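Local coordinates for protein methyltransferase (Thermus thermophilus, PDB 1WS6) that probably transfers a methyl group from S-adenosylmethionine to a substrate, as a Rossmann-like methyltransferase of the conserved hypothetical protein 95 family, at residues Y120-L124 and A125-G129. Residues are numbered along the deposited sequence; the frame is centred on the assembly and turned at random.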
ATOM      1  N   TYR A 120      -9.506  -1.490   9.578  1.00 28.60           N
ATOM      2  CA  TYR A 120      -9.423  -2.247  10.826  1.00 31.80           C
ATOM      3  C   TYR A 120     -10.656  -3.035  11.266  1.00 33.63           C
ATOM      4  O   TYR A 120     -10.565  -3.883  12.160  1.00 34.31           O
ATOM      5  CB  TYR A 120      -8.994  -1.301  11.949  1.00 31.55           C
ATOM      6  CG  TYR A 120      -7.633  -0.702  11.702  1.00 33.85           C
ATOM      7  CD1 TYR A 120      -7.127   0.304  12.515  1.00 33.58           C
ATOM      8  CD2 TYR A 120      -6.842  -1.158  10.652  1.00 33.79           C
ATOM      9  CE1 TYR A 120      -5.861   0.838  12.281  1.00 35.78           C
ATOM     10  CE2 TYR A 120      -5.588  -0.634  10.415  1.00 35.30           C
ATOM     11  CZ  TYR A 120      -5.099   0.362  11.228  1.00 35.58           C
ATOM     12  OH  TYR A 120      -3.844   0.872  10.975  1.00 36.22           O
ATOM     13  N   ALA A 121     -11.798  -2.765  10.647  1.00 34.25           N
ATOM     14  CA  ALA A 121     -13.024  -3.463  11.005  1.00 36.60           C
ATOM     15  C   ALA A 121     -13.027  -4.885  10.445  1.00 37.10           C
ATOM     16  O   ALA A 121     -13.710  -5.768  10.973  1.00 37.57           O
ATOM     17  CB  ALA A 121     -14.242  -2.688  10.487  1.00 37.96           C
HETATM   18  N   MSE A 122     -12.263  -5.099   9.377  1.00 35.08           N
HETATM   19  CA  MSE A 122     -12.176  -6.414   8.754  1.00 34.94           C
HETATM   20  C   MSE A 122     -11.273  -7.341   9.563  1.00 34.26           C
HETATM   21  O   MSE A 122     -10.638  -6.919  10.525  1.00 32.68           O
HETATM   22  CB  MSE A 122     -11.640  -6.281   7.334  1.00 33.93           C
HETATM   23  CG  MSE A 122     -12.509  -5.432   6.464  1.00 35.93           C
HETATM   24 SE   MSE A 122     -11.754  -5.147   4.739  1.00 41.94          SE
HETATM   25  CE  MSE A 122     -12.336  -6.742   3.815  1.00 41.75           C
ATOM     26  N   ASP A 123     -11.226  -8.608   9.170  1.00 35.30           N
ATOM     27  CA  ASP A 123     -10.400  -9.587   9.862  1.00 36.44           C
ATOM     28  C   ASP A 123      -8.954  -9.426   9.402  1.00 36.08           C
ATOM     29  O   ASP A 123      -8.474 -10.170   8.547  1.00 36.06           O
ATOM     30  CB  ASP A 123     -10.909 -11.007   9.563  1.00 36.46           C
ATOM     31  CG  ASP A 123     -10.180 -12.083  10.364  1.00 38.47           C
ATOM     32  OD1 ASP A 123     -10.804 -13.127  10.650  1.00 38.64           O
ATOM     33  OD2 ASP A 123      -8.988 -11.906  10.699  1.00 39.50           O
ATOM     34  N   LEU A 124      -8.267  -8.438   9.960  1.00 35.94           N
ATOM     35  CA  LEU A 124      -6.878  -8.207   9.600  1.00 36.15           C
ATOM     36  C   LEU A 124      -6.082  -9.345  10.199  1.00 36.53           C
ATOM     37  O   LEU A 124      -5.695  -9.298  11.370  1.00 40.14           O
ATOM     38  CB  LEU A 124      -6.362  -6.897  10.185  1.00 36.20           C
ATOM     39  CG  LEU A 124      -7.181  -5.630   9.989  1.00 37.64           C
ATOM     40  CD1 LEU A 124      -6.321  -4.438  10.380  1.00 38.56           C
ATOM     41  CD2 LEU A 124      -7.628  -5.518   8.549  1.00 38.39           C
ATOM     42  N   ALA A 125      -5.844 -10.370   9.398  1.00 33.14           N
ATOM     43  CA  ALA A 125      -5.099 -11.540   9.830  1.00 32.11           C
ATOM     44  C   ALA A 125      -5.435 -12.560   8.769  1.00 30.56           C
ATOM     45  O   ALA A 125      -4.551 -13.144   8.147  1.00 30.62           O
ATOM     46  CB  ALA A 125      -5.578 -12.008  11.198  1.00 33.47           C
ATOM     47  N   ALA A 126      -6.727 -12.769   8.562  1.00 28.52           N
ATOM     48  CA  ALA A 126      -7.151 -13.675   7.517  1.00 26.59           C
ATOM     49  C   ALA A 126      -6.736 -12.968   6.222  1.00 24.78           C
ATOM     50  O   ALA A 126      -6.238 -13.601   5.291  1.00 24.42           O
ATOM     51  CB  ALA A 126      -8.661 -13.868   7.560  1.00 26.32           C
ATOM     52  N   LEU A 127      -6.930 -11.651   6.177  1.00 22.72           N
ATOM     53  CA  LEU A 127      -6.560 -10.876   4.991  1.00 24.35           C
ATOM     54  C   LEU A 127      -5.059 -10.937   4.734  1.00 24.31           C
ATOM     55  O   LEU A 127      -4.634 -11.198   3.608  1.00 25.68           O
ATOM     56  CB  LEU A 127      -7.021  -9.413   5.109  1.00 20.00           C
ATOM     57  CG  LEU A 127      -8.529  -9.193   4.914  1.00 17.10           C
ATOM     58  CD1 LEU A 127      -8.841  -7.727   4.999  1.00 16.69           C
ATOM     59  CD2 LEU A 127      -8.968  -9.737   3.559  1.00 16.69           C
ATOM     60  N   PHE A 128      -4.258 -10.721   5.773  1.00 24.97           N
ATOM     61  CA  PHE A 128      -2.803 -10.773   5.626  1.00 26.74           C
ATOM     62  C   PHE A 128      -2.411 -12.177   5.196  1.00 25.41           C
ATOM     63  O   PHE A 128      -1.535 -12.354   4.351  1.00 25.43           O
ATOM     64  CB  PHE A 128      -2.108 -10.434   6.950  1.00 28.94           C
ATOM     65  CG  PHE A 128      -2.317  -9.015   7.405  1.00 32.78           C
ATOM     66  CD1 PHE A 128      -2.299  -8.699   8.760  1.00 34.47           C
ATOM     67  CD2 PHE A 128      -2.511  -7.996   6.490  1.00 33.48           C
ATOM     68  CE1 PHE A 128      -2.470  -7.390   9.189  1.00 35.83           C
ATOM     69  CE2 PHE A 128      -2.681  -6.684   6.911  1.00 34.35           C
ATOM     70  CZ  PHE A 128      -2.661  -6.380   8.259  1.00 36.03           C
ATOM     71  N   GLY A 129      -3.073 -13.172   5.784  1.00 25.06           N
ATOM     72  CA  GLY A 129      -2.798 -14.558   5.455  1.00 25.11           C
ATOM     73  C   GLY A 129      -2.983 -14.817   3.975  1.00 27.08           C
ATOM     74  O   GLY A 129      -2.176 -15.498   3.349  1.00 28.90           O
TER
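M122, D123 and L124 meet A126, L127 and F128 where the loop after strand 111-116 enters helix 126-134, a strand-to-helix connection of the Rossmann-like methyltransferase fold. The strand order 3-2-1-4-5-7-6, with antiparallel strand 164-170 beside 141-148, is that of class I methyltransferases. The two segments are continuous, which makes the contact local; the helix start is marked by A125 at the N-cap position and by the first helical bond, G129 N to A125 O at 2.8 Å. M122, a selenomethionine, comes first: its chain bends at the last torsion, bringing CE to 3.8 Å from CD1 of L127. CB and SE of M122 also lie near this single methyl. The two side chains cross at about a right angle.

D123 supplies the polar part and is the centre of an inverse gamma turn, in which L124 N makes a weak bond back to M122 O. Its backbone O accepts L127 N at 3.2 Å; the N-H...O angle of 172° shows a straight bond. A126 N leans on the same oxygen only weakly, at a strongly bent angle. That N-H is directed instead to the carboxylate, with OD2 of D123 at 3.2 Å from A126 N. The donor stands above the carboxylate plane, 63° out of it. With CG of D123 anti to its backbone N (chi1 -174°), the carboxylate reaches the helix start, where its negative charge would probably be favoured by the helix dipole. CB of A126 also packs against the carboxylate carbon.

L124 is buried, its side chain touching H147 and P148 of strand 141-148, while F128 touches L145 of that strand. Between the two residues, the L124 methylene approaches the ring obliquely, with CB 4.0 Å from CE1 of F128.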